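Local atomic coordinates of nicastrin (Dictyostelium purpureum, PDB entry 4R12), a protein that probably acts as an essential subunit of gamma-secretase, the protease complex that cleaves integral membrane proteins such as Notch receptors within the membrane. Residues K102-P108 and P410-Q416; L125-P129 and H403-Y407; Q198-F204 and V263-N269. All blocks are in the same frame, centred on the assembly; numbering follows the deposited sequence.

Interaction 1. Residues K102-P108 and P410-Q416. With NAG (2-acetamido-2-deoxy-beta-D-glucopyranose), chain C.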
loop_
_atom_site.group_PDB
_atom_site.type_symbol
_atom_site.label_atom_id
_atom_site.label_comp_id
_atom_site.label_asym_id
_atom_site.label_seq_id
_atom_site.Cartn_x
_atom_site.Cartn_y
_atom_site.Cartn_z
ATOM N N LYS A 102 11.807 15.578 7.952
ATOM C CA LYS A 102 12.363 16.486 6.949
ATOM C C LYS A 102 11.634 17.818 7.015
ATOM O O LYS A 102 10.431 17.854 7.221
ATOM C CB LYS A 102 12.259 15.907 5.534
ATOM C CG LYS A 102 13.319 14.873 5.194
ATOM C CD LYS A 102 13.250 14.486 3.720
ATOM C CE LYS A 102 14.519 13.749 3.268
ATOM N NZ LYS A 102 14.762 12.496 4.064
ATOM N N THR A 103 12.362 18.909 6.826
ATOM C CA THR A 103 11.753 20.238 6.825
ATOM C C THR A 103 11.372 20.692 5.414
ATOM O O THR A 103 11.025 21.854 5.199
ATOM C CB THR A 103 12.699 21.275 7.431
ATOM O OG1 THR A 103 13.924 21.293 6.687
ATOM C CG2 THR A 103 13.001 20.925 8.890
ATOM N N TYR A 104 11.433 19.775 4.457
ATOM C CA TYR A 104 11.081 20.100 3.077
ATOM C C TYR A 104 10.301 18.959 2.443
ATOM O O TYR A 104 10.378 17.825 2.920
ATOM C CB TYR A 104 12.341 20.414 2.263
ATOM C CG TYR A 104 13.423 19.351 2.297
ATOM C CD1 TYR A 104 13.384 18.260 1.428
ATOM C CD2 TYR A 104 14.509 19.465 3.165
ATOM C CE1 TYR A 104 14.387 17.290 1.437
ATOM C CE2 TYR A 104 15.528 18.503 3.180
ATOM C CZ TYR A 104 15.454 17.415 2.311
ATOM O OH TYR A 104 16.448 16.463 2.307
ATOM N N PRO A 105 9.553 19.241 1.359
ATOM C CA PRO A 105 8.830 18.149 0.695
ATOM C C PRO A 105 9.805 17.167 0.055
ATOM O O PRO A 105 10.849 17.573 -0.459
ATOM C CB PRO A 105 7.992 18.859 -0.384
ATOM C CG PRO A 105 8.119 20.334 -0.105
ATOM C CD PRO A 105 9.395 20.521 0.644
ATOM N N TYR A 106 9.475 15.882 0.086
ATOM C CA TYR A 106 10.406 14.889 -0.423
ATOM C C TYR A 106 9.726 13.597 -0.872
ATOM O O TYR A 106 8.949 13.011 -0.119
ATOM C CB TYR A 106 11.470 14.560 0.651
ATOM C CG TYR A 106 12.423 13.521 0.145
ATOM C CD1 TYR A 106 13.304 13.834 -0.884
ATOM C CD2 TYR A 106 12.409 12.219 0.636
ATOM C CE1 TYR A 106 14.157 12.904 -1.395
ATOM C CE2 TYR A 106 13.283 11.261 0.127
ATOM C CZ TYR A 106 14.151 11.622 -0.895
ATOM O OH TYR A 106 15.025 10.720 -1.439
ATOM N N SER A 107 10.028 13.152 -2.091
ATOM C CA SER A 107 9.593 11.834 -2.554
ATOM C C SER A 107 10.738 11.074 -3.217
ATOM O O SER A 107 11.328 11.546 -4.195
ATOM C CB SER A 107 8.417 11.955 -3.530
ATOM O OG SER A 107 8.090 10.695 -4.095
ATOM N N PRO A 108 11.058 9.890 -2.680
ATOM C CA PRO A 108 12.056 8.983 -3.250
ATOM C C PRO A 108 11.457 8.122 -4.355
ATOM O O PRO A 108 12.106 7.212 -4.850
ATOM C CB PRO A 108 12.448 8.106 -2.056
ATOM C CG PRO A 108 11.144 7.980 -1.302
ATOM C CD PRO A 108 10.429 9.314 -1.471
ATOM N N PRO A 410 3.016 15.713 -0.460
ATOM C CA PRO A 410 4.410 16.152 -0.580
ATOM C C PRO A 410 5.424 15.065 -0.196
ATOM O O PRO A 410 6.633 15.281 -0.317
ATOM C CB PRO A 410 4.480 17.330 0.388
ATOM C CG PRO A 410 3.497 16.970 1.458
ATOM C CD PRO A 410 2.390 16.197 0.790
ATOM N N TYR A 411 4.932 13.912 0.240
ATOM C CA TYR A 411 5.809 12.828 0.666
ATOM C C TYR A 411 5.389 11.506 0.048
ATOM O O TYR A 411 5.330 10.483 0.734
ATOM C CB TYR A 411 5.814 12.725 2.207
ATOM C CG TYR A 411 6.457 13.931 2.838
ATOM C CD1 TYR A 411 7.809 14.180 2.668
ATOM C CD2 TYR A 411 5.712 14.835 3.578
ATOM C CE1 TYR A 411 8.413 15.300 3.237
ATOM C CE2 TYR A 411 6.301 15.960 4.149
ATOM C CZ TYR A 411 7.649 16.187 3.970
ATOM O OH TYR A 411 8.237 17.302 4.531
ATOM N N TYR A 412 5.119 11.514 -1.258
ATOM C CA TYR A 412 4.628 10.308 -1.900
ATOM C C TYR A 412 5.651 9.165 -1.853
ATOM O O TYR A 412 6.793 9.325 -2.275
ATOM C CB TYR A 412 4.234 10.592 -3.360
ATOM C CG TYR A 412 3.620 9.392 -4.016
ATOM C CD1 TYR A 412 4.409 8.443 -4.657
ATOM C CD2 TYR A 412 2.245 9.187 -3.971
ATOM C CE1 TYR A 412 3.846 7.327 -5.247
ATOM C CE2 TYR A 412 1.668 8.071 -4.558
ATOM C CZ TYR A 412 2.475 7.148 -5.194
ATOM O OH TYR A 412 1.922 6.031 -5.774
ATOM N N GLY A 413 5.229 8.004 -1.355
ATOM C CA GLY A 413 6.093 6.835 -1.319
ATOM C C GLY A 413 7.218 6.967 -0.307
ATOM O O GLY A 413 8.349 6.517 -0.531
ATOM N N TYR A 414 6.905 7.566 0.830
ATOM C CA TYR A 414 7.938 7.921 1.796
ATOM C C TYR A 414 7.396 7.878 3.231
ATOM O O TYR A 414 6.214 8.138 3.448
ATOM C CB TYR A 414 8.498 9.311 1.459
ATOM C CG TYR A 414 9.596 9.771 2.385
ATOM C CD1 TYR A 414 10.813 9.089 2.449
ATOM C CD2 TYR A 414 9.426 10.896 3.182
ATOM C CE1 TYR A 414 11.828 9.505 3.319
ATOM C CE2 TYR A 414 10.429 11.327 4.042
ATOM C CZ TYR A 414 11.626 10.624 4.108
ATOM O OH TYR A 414 12.608 11.059 4.970
ATOM N N GLU A 415 8.276 7.562 4.191
ATOM C CA GLU A 415 7.893 7.385 5.603
ATOM C C GLU A 415 7.179 8.585 6.210
ATOM O O GLU A 415 6.367 8.428 7.118
ATOM C CB GLU A 415 9.131 7.064 6.455
ATOM C CG GLU A 415 10.265 8.061 6.235
ATOM C CD GLU A 415 11.318 8.061 7.334
ATOM O OE1 GLU A 415 10.996 7.728 8.486
ATOM O OE2 GLU A 415 12.476 8.415 7.042
ATOM N N GLN A 416 7.486 9.789 5.727
ATOM C CA GLN A 416 6.848 10.982 6.263
ATOM C C GLN A 416 5.413 11.196 5.757
ATOM O O GLN A 416 4.769 12.175 6.129
ATOM C CB GLN A 416 7.697 12.217 5.961
ATOM C CG GLN A 416 7.438 13.386 6.912
ATOM C CD GLN A 416 8.587 14.382 6.953
ATOM O OE1 GLN A 416 9.758 14.006 6.905
ATOM N NE2 GLN A 416 8.247 15.666 7.063
HETATM C C1 NAG C . 18.702 16.939 -0.296
HETATM C C2 NAG C . 18.100 18.253 -0.757
HETATM C C3 NAG C . 19.066 19.401 -0.687
HETATM C C4 NAG C . 19.725 19.518 0.651
HETATM C C5 NAG C . 20.345 18.162 0.994
HETATM C C6 NAG C . 20.995 18.092 2.353
HETATM C C7 NAG C . 16.487 17.648 -2.384
HETATM C C8 NAG C . 16.236 17.315 -3.818
HETATM N N2 NAG C . 17.652 18.151 -2.094
HETATM O O3 NAG C . 18.348 20.579 -0.985
HETATM O O4 NAG C . 20.710 20.497 0.475
HETATM O O5 NAG C . 19.392 17.122 0.909
HETATM O O6 NAG C . 20.326 18.806 3.351
HETATM O O7 NAG C . 15.651 17.449 -1.562
#
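P105 and P410 bring their CA atoms to 5.0 Å where two irregular loops pass each other, tied along the backbone by a bond from Y106 N to P410 O (2.9 Å). The second loop makes a type II beta turn from Y411 to Y414, with G413 supplying the positive phi that its third position calls for. The hydroxyl of S107 reaches into this turn and donates to Y412 O, OG to O 2.6 Å.

The aromatic centre is a T-shaped pair: the edge of Y106 points at the face of Y414, CD2 over the ring centre and the planes at 85°. P108 CD packs against Y414 CB, 3.5 Å away. K102 CE lies over the rim of one face of the Y106 ring and P108 N over the rim of the other, and a bend at the last torsion of K102 (chi4 59°) swings NZ to Y414 OH at 2.7 Å. The ammonium also bonds to T74 O and F77 O, so three oxygens grip it.

In nicastrin this is a seam between lobes, 102-108 belonging to the small lobe and 410-416 to the large one. Here Q416 bonds with both ends of its side-chain amide to the backbone of K102: OE1 accepts from K102 N (2.8 Å), while NE2 donates to K102 O (3.1 Å) in a straight bond of 179° on a lone pair. Y411 sends OH to Y104 O (2.7 Å) from above the carbonyl plane. The Y104 ring lies against an N-acetylglucosamine, and its own hydroxyl bonds to N75 O.

Interaction 2. Residues L125-P129 and H403-Y407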
loop_
_atom_site.group_PDB
_atom_site.type_symbol
_atom_site.label_atom_id
_atom_site.label_comp_id
_atom_site.label_asym_id
_atom_site.label_seq_id
_atom_site.Cartn_x
_atom_site.Cartn_y
_atom_site.Cartn_z
ATOM N N LEU A 125 3.632 13.799 -18.868
ATOM C CA LEU A 125 3.246 14.416 -17.612
ATOM C C LEU A 125 4.117 13.897 -16.477
ATOM O O LEU A 125 4.643 12.787 -16.549
ATOM C CB LEU A 125 1.774 14.147 -17.288
ATOM C CG LEU A 125 0.712 14.636 -18.268
ATOM C CD1 LEU A 125 -0.669 14.364 -17.682
ATOM C CD2 LEU A 125 0.894 16.111 -18.587
ATOM N N GLU A 126 4.277 14.725 -15.452
ATOM C CA GLU A 126 4.919 14.329 -14.214
ATOM C C GLU A 126 3.973 14.635 -13.072
ATOM O O GLU A 126 3.864 15.793 -12.655
ATOM C CB GLU A 126 6.241 15.066 -14.009
ATOM C CG GLU A 126 7.254 14.824 -15.117
ATOM C CD GLU A 126 8.626 15.364 -14.771
ATOM O OE1 GLU A 126 8.712 16.278 -13.918
ATOM O OE2 GLU A 126 9.616 14.879 -15.360
ATOM N N TRP A 127 3.284 13.603 -12.587
ATOM C CA TRP A 127 2.281 13.752 -11.538
ATOM C C TRP A 127 2.914 14.005 -10.164
ATOM O O TRP A 127 2.308 14.624 -9.289
ATOM C CB TRP A 127 1.391 12.501 -11.488
ATOM C CG TRP A 127 0.477 12.391 -12.663
ATOM C CD1 TRP A 127 0.674 11.660 -13.806
ATOM C CD2 TRP A 127 -0.786 13.046 -12.818
ATOM N NE1 TRP A 127 -0.399 11.832 -14.668
ATOM C CE2 TRP A 127 -1.308 12.678 -14.075
ATOM C CE3 TRP A 127 -1.529 13.915 -12.008
ATOM C CZ2 TRP A 127 -2.540 13.146 -14.542
ATOM C CZ3 TRP A 127 -2.751 14.376 -12.467
ATOM C CH2 TRP A 127 -3.245 13.991 -13.723
ATOM N N ASN A 128 4.149 13.536 -10.008
ATOM C CA ASN A 128 4.908 13.632 -8.761
ATOM C C ASN A 128 6.254 14.322 -9.060
ATOM O O ASN A 128 7.314 13.703 -8.924
ATOM C CB ASN A 128 5.100 12.213 -8.189
ATOM C CG ASN A 128 5.742 12.188 -6.794
ATOM O OD1 ASN A 128 5.571 13.102 -5.995
ATOM N ND2 ASN A 128 6.493 11.116 -6.508
ATOM N N PRO A 129 6.213 15.598 -9.505
ATOM C CA PRO A 129 7.401 16.201 -10.142
ATOM C C PRO A 129 8.569 16.481 -9.178
ATOM O O PRO A 129 9.708 16.632 -9.618
ATOM C CB PRO A 129 6.844 17.511 -10.735
ATOM C CG PRO A 129 5.684 17.852 -9.857
ATOM C CD PRO A 129 5.071 16.535 -9.473
ATOM N N HIS A 403 -5.907 16.411 -5.882
ATOM C CA HIS A 403 -5.081 17.261 -6.733
ATOM C C HIS A 403 -5.655 17.396 -8.139
ATOM O O HIS A 403 -6.253 16.460 -8.684
ATOM C CB HIS A 403 -3.657 16.696 -6.822
ATOM C CG HIS A 403 -3.614 15.284 -7.330
ATOM N ND1 HIS A 403 -3.315 14.968 -8.641
ATOM C CD2 HIS A 403 -3.883 14.110 -6.715
ATOM C CE1 HIS A 403 -3.382 13.659 -8.802
ATOM N NE2 HIS A 403 -3.728 13.113 -7.649
ATOM N N ASP A 404 -5.442 18.562 -8.737
ATOM C CA ASP A 404 -5.785 18.767 -10.141
ATOM C C ASP A 404 -4.708 18.104 -10.998
ATOM O O ASP A 404 -4.960 17.085 -11.659
ATOM C CB ASP A 404 -5.914 20.260 -10.455
ATOM C CG ASP A 404 -6.021 20.543 -11.959
ATOM O OD1 ASP A 404 -6.460 19.641 -12.711
ATOM O OD2 ASP A 404 -5.668 21.660 -12.381
ATOM N N TYR A 405 -3.507 18.667 -10.981
ATOM C CA TYR A 405 -2.379 18.049 -11.682
ATOM C C TYR A 405 -1.357 17.501 -10.662
ATOM O O TYR A 405 -1.529 16.391 -10.150
ATOM C CB TYR A 405 -1.743 19.063 -12.654
ATOM C CG TYR A 405 -0.578 18.538 -13.479
ATOM C CD1 TYR A 405 -0.314 17.178 -13.575
ATOM C CD2 TYR A 405 0.269 19.416 -14.157
ATOM C CE1 TYR A 405 0.759 16.697 -14.317
ATOM C CE2 TYR A 405 1.348 18.947 -14.906
ATOM C CZ TYR A 405 1.587 17.584 -14.976
ATOM O OH TYR A 405 2.649 17.107 -15.706
ATOM N N LYS A 406 -0.303 18.266 -10.380
ATOM C CA LYS A 406 0.739 17.873 -9.416
ATOM C C LYS A 406 0.144 17.358 -8.091
ATOM O O LYS A 406 -0.743 17.988 -7.514
ATOM C CB LYS A 406 1.672 19.073 -9.156
ATOM C CG LYS A 406 2.604 18.948 -7.963
ATOM C CD LYS A 406 3.501 20.207 -7.804
ATOM C CE LYS A 406 4.556 19.994 -6.701
ATOM N NZ LYS A 406 5.794 20.799 -6.918
ATOM N N TYR A 407 0.622 16.203 -7.632
ATOM C CA TYR A 407 0.168 15.619 -6.367
ATOM C C TYR A 407 0.149 16.637 -5.230
ATOM O O TYR A 407 1.079 17.429 -5.089
ATOM C CB TYR A 407 1.087 14.452 -5.952
ATOM C CG TYR A 407 0.873 13.126 -6.655
ATOM C CD1 TYR A 407 -0.224 12.904 -7.484
ATOM C CD2 TYR A 407 1.767 12.074 -6.459
ATOM C CE1 TYR A 407 -0.412 11.666 -8.109
ATOM C CE2 TYR A 407 1.585 10.839 -7.072
ATOM C CZ TYR A 407 0.500 10.645 -7.903
ATOM O OH TYR A 407 0.326 9.413 -8.505
#
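W127 and Y405 meet at a right angle, and together with Y407 they account for most of the buried surface. Y405 turns its edge to the indole: CD1 stands 3.8 Å from W127 CE3, over one face of the six-membered ring and toward its rim, with the planes at 88°. The tyrosine is placed there by a first torsion that sets CG anti to the backbone N (chi1 -178°), sending the ring along the 125-129 loop as far as E126. There its OH accepts the backbone N of E126 at 2.9 Å, and CB and CD2 of L125 pack beside the same oxygen. With an alanine in place of Y405, the E126 amide would probably be left without its acceptor and a gap would open beside the indole face and L125.

The rim of W127 is occupied too: D404 O lies at its edge, near the ring plane. CE3 also comes to 3.1 Å from Y405 O, a carbonyl that receives H403 ND1 at 2.7 Å, and the imidazole meets the indole rim to rim.

Y407 holds the backbone end of the tryptophan. Its N donates to W127 O at 2.8 Å, nearly straight (169°), and the same oxygen lies over one face of the Y407 ring, 3.4 Å from CG. The ring then reaches on to W127 CB (CE1 at 3.9 Å) and to N128 CB. Outside the two segments, Y112 meets the indole edge-to-face. W127, H403 and Y405 thus form an aromatic cluster, set where a small-lobe loop lies against a large-lobe loop of nicastrin.

Interaction 3. Residues Q198-F204 and V263-N269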
loop_
_atom_site.group_PDB
_atom_site.type_symbol
_atom_site.label_atom_id
_atom_site.label_comp_id
_atom_site.label_asym_id
_atom_site.label_seq_id
_atom_site.Cartn_x
_atom_site.Cartn_y
_atom_site.Cartn_z
ATOM N N GLN A 198 -2.769 -10.467 -1.698
ATOM C CA GLN A 198 -4.194 -10.684 -1.853
ATOM C C GLN A 198 -4.991 -9.377 -1.823
ATOM O O GLN A 198 -4.803 -8.548 -0.922
ATOM C CB GLN A 198 -4.715 -11.614 -0.748
ATOM C CG GLN A 198 -4.095 -13.016 -0.743
ATOM C CD GLN A 198 -4.494 -13.843 -1.966
ATOM O OE1 GLN A 198 -5.674 -13.943 -2.307
ATOM N NE2 GLN A 198 -3.508 -14.435 -2.627
ATOM N N SER A 199 -5.866 -9.201 -2.813
ATOM C CA SER A 199 -6.871 -8.137 -2.793
ATOM C C SER A 199 -8.088 -8.653 -2.052
ATOM O O SER A 199 -8.187 -9.850 -1.794
ATOM C CB SER A 199 -7.260 -7.702 -4.209
ATOM O OG SER A 199 -6.126 -7.324 -4.980
ATOM N N ILE A 200 -9.018 -7.759 -1.708
ATOM C CA ILE A 200 -10.250 -8.161 -1.032
ATOM C C ILE A 200 -11.448 -7.428 -1.632
ATOM O O ILE A 200 -11.399 -6.209 -1.838
ATOM C CB ILE A 200 -10.230 -7.872 0.497
ATOM C CG1 ILE A 200 -8.910 -8.291 1.156
ATOM C CG2 ILE A 200 -11.378 -8.600 1.218
ATOM C CD1 ILE A 200 -7.918 -7.142 1.346
ATOM N N TRP A 201 -12.516 -8.167 -1.935
ATOM C CA TRP A 201 -13.749 -7.514 -2.383
ATOM C C TRP A 201 -14.944 -7.999 -1.581
ATOM O O TRP A 201 -14.901 -9.055 -0.928
ATOM C CB TRP A 201 -13.985 -7.727 -3.894
ATOM C CG TRP A 201 -14.202 -9.147 -4.324
ATOM C CD1 TRP A 201 -13.241 -10.055 -4.668
ATOM C CD2 TRP A 201 -15.459 -9.815 -4.489
ATOM N NE1 TRP A 201 -13.819 -11.251 -5.019
ATOM C CE2 TRP A 201 -15.179 -11.131 -4.912
ATOM C CE3 TRP A 201 -16.794 -9.439 -4.292
ATOM C CZ2 TRP A 201 -16.185 -12.069 -5.152
ATOM C CZ3 TRP A 201 -17.788 -10.375 -4.531
ATOM C CH2 TRP A 201 -17.477 -11.669 -4.966
ATOM N N SER A 202 -16.020 -7.223 -1.622
ATOM C CA SER A 202 -17.137 -7.467 -0.727
ATOM C C SER A 202 -18.413 -6.863 -1.259
ATOM O O SER A 202 -18.390 -5.826 -1.919
ATOM C CB SER A 202 -16.845 -6.892 0.661
ATOM O OG SER A 202 -17.931 -7.121 1.546
ATOM N N SER A 203 -19.524 -7.520 -0.932
ATOM C CA SER A 203 -20.858 -7.009 -1.189
ATOM C C SER A 203 -21.734 -7.298 0.035
ATOM O O SER A 203 -21.545 -8.315 0.693
ATOM C CB SER A 203 -21.448 -7.653 -2.444
ATOM O OG SER A 203 -22.835 -7.388 -2.538
ATOM N N PHE A 204 -22.657 -6.396 0.355
ATOM C CA PHE A 204 -23.637 -6.653 1.414
ATOM C C PHE A 204 -24.638 -7.741 1.017
ATOM O O PHE A 204 -25.246 -8.360 1.895
ATOM C CB PHE A 204 -24.406 -5.376 1.779
ATOM C CG PHE A 204 -23.633 -4.414 2.644
ATOM C CD1 PHE A 204 -23.407 -4.687 3.992
ATOM C CD2 PHE A 204 -23.156 -3.217 2.117
ATOM C CE1 PHE A 204 -22.708 -3.792 4.795
ATOM C CE2 PHE A 204 -22.452 -2.312 2.917
ATOM C CZ PHE A 204 -22.235 -2.596 4.257
ATOM N N VAL A 263 -23.806 -3.103 -5.098
ATOM C CA VAL A 263 -22.568 -2.380 -4.862
ATOM C C VAL A 263 -21.495 -3.371 -4.443
ATOM O O VAL A 263 -21.702 -4.180 -3.533
ATOM C CB VAL A 263 -22.721 -1.276 -3.788
ATOM C CG1 VAL A 263 -21.389 -0.587 -3.554
ATOM C CG2 VAL A 263 -23.759 -0.247 -4.233
ATOM N N VAL A 264 -20.361 -3.314 -5.131
ATOM C CA VAL A 264 -19.196 -4.116 -4.789
ATOM C C VAL A 264 -18.056 -3.193 -4.365
ATOM O O VAL A 264 -17.708 -2.256 -5.077
ATOM C CB VAL A 264 -18.739 -5.001 -5.972
ATOM C CG1 VAL A 264 -17.371 -5.615 -5.690
ATOM C CG2 VAL A 264 -19.761 -6.090 -6.243
ATOM N N PHE A 265 -17.493 -3.457 -3.191
ATOM C CA PHE A 265 -16.361 -2.683 -2.703
ATOM C C PHE A 265 -15.104 -3.484 -2.959
ATOM O O PHE A 265 -15.057 -4.677 -2.632
ATOM C CB PHE A 265 -16.508 -2.372 -1.205
ATOM C CG PHE A 265 -17.823 -1.727 -0.845
ATOM C CD1 PHE A 265 -17.986 -0.350 -0.944
ATOM C CD2 PHE A 265 -18.892 -2.495 -0.421
ATOM C CE1 PHE A 265 -19.191 0.247 -0.619
ATOM C CE2 PHE A 265 -20.106 -1.904 -0.090
ATOM C CZ PHE A 265 -20.250 -0.529 -0.194
ATOM N N ALA A 266 -14.082 -2.867 -3.538
ATOM C CA ALA A 266 -12.847 -3.619 -3.789
ATOM C C ALA A 266 -11.614 -2.901 -3.251
ATOM O O ALA A 266 -11.418 -1.703 -3.488
ATOM C CB ALA A 266 -12.682 -3.913 -5.306
ATOM N N PHE A 267 -10.788 -3.650 -2.521
ATOM C CA PHE A 267 -9.527 -3.154 -1.988
ATOM C C PHE A 267 -8.388 -3.869 -2.706
ATOM O O PHE A 267 -8.093 -5.022 -2.374
ATOM C CB PHE A 267 -9.433 -3.404 -0.468
ATOM C CG PHE A 267 -10.453 -2.635 0.349
ATOM C CD1 PHE A 267 -11.793 -3.004 0.354
ATOM C CD2 PHE A 267 -10.062 -1.547 1.116
ATOM C CE1 PHE A 267 -12.721 -2.290 1.107
ATOM C CE2 PHE A 267 -10.988 -0.831 1.874
ATOM C CZ PHE A 267 -12.308 -1.205 1.880
ATOM N N TRP A 268 -7.774 -3.211 -3.697
ATOM C CA TRP A 268 -6.784 -3.866 -4.568
ATOM C C TRP A 268 -5.416 -3.862 -3.911
ATOM O O TRP A 268 -4.977 -2.832 -3.395
ATOM C CB TRP A 268 -6.670 -3.178 -5.945
ATOM C CG TRP A 268 -7.932 -3.077 -6.727
ATOM C CD1 TRP A 268 -8.490 -1.930 -7.229
ATOM C CD2 TRP A 268 -8.803 -4.150 -7.113
ATOM N NE1 TRP A 268 -9.653 -2.227 -7.900
ATOM C CE2 TRP A 268 -9.871 -3.583 -7.839
ATOM C CE3 TRP A 268 -8.784 -5.538 -6.916
ATOM C CZ2 TRP A 268 -10.906 -4.352 -8.369
ATOM C CZ3 TRP A 268 -9.818 -6.294 -7.444
ATOM C CH2 TRP A 268 -10.861 -5.699 -8.156
ATOM N N ASN A 269 -4.734 -5.007 -3.942
ATOM C CA ASN A 269 -3.394 -5.101 -3.375
ATOM C C ASN A 269 -2.340 -5.086 -4.485
ATOM O O ASN A 269 -2.642 -5.406 -5.630
ATOM C CB ASN A 269 -3.265 -6.370 -2.535
ATOM C CG ASN A 269 -2.186 -6.262 -1.469
ATOM O OD1 ASN A 269 -1.342 -5.359 -1.507
ATOM N ND2 ASN A 269 -2.193 -7.205 -0.515
HETATM O O HOH W 1 -23.082 -3.938 -1.235
#
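F267 turns the edge of its ring toward I200 O, W268 turns its own edge toward S199 OG (3.7 Å from CE3) while A266 CB sits over one indole face, and F265 carries V263 CG1 on one face and meets F204 obliquely, CE2 to CE2 at 3.8 Å. These rings line an antiparallel strand pair, 198-203 beside 263-268, in the core of an ectodomain whose large lobe belongs to a family related to zinc exopeptidases. The short strand axes approach to 4.7 Å and run at 167°.

I200 with F267 and S202 with F265 are hydrogen-bonded pairs, each joined by two backbone bonds. Between them W201 and A266 form a non-hydrogen-bonded pair, where W201 CA also comes to 3.1 Å from F265 O in a CA-H...O contact. The I200, S202, F265 and F267 side chains share one face, packed against helices 500-512 and 234-252. On the other, F281 meets the rings of both W201 and W268. Strand 214-220 flanks 262-268, and 542-548 flanks 192-203, so this pair is interior.

Beside F204 a water bridges the two segments, accepting from F204 N and donating to V263 O at 2.7 Å. Around N269 side chains make the link instead. S199 OG takes the backbone N of N269 at 2.9 Å, and N269 ND2 donates to Q198 O at 3.0 Å, the nitrogen standing above the carbonyl plane although the oxygen lies in the asparagine's amide plane.

In the fold
Interactions 1 and 2 are neighbours, their centres about 15 Å apart, and both join the small-lobe loop between strands 90-96 and 138-139 to the large-lobe loop between strand 397-401 and helix 427-441. They touch: S107 OG probably hydrogen-bonds to N128 ND2, and the Y412 and Y407 rings pack together, making one continuous seam between the lobes. Along the chain the segments come in the order 102-108, 125-129, 198-204, 263-269, 403-407, 410-416, so each contact encloses the next. Interaction 3, innermost in sequence, lies about 29 Å from interaction 1 and about 27 Å from interaction 2, centre to centre, and builds buried sheet where the other two join irregular loops.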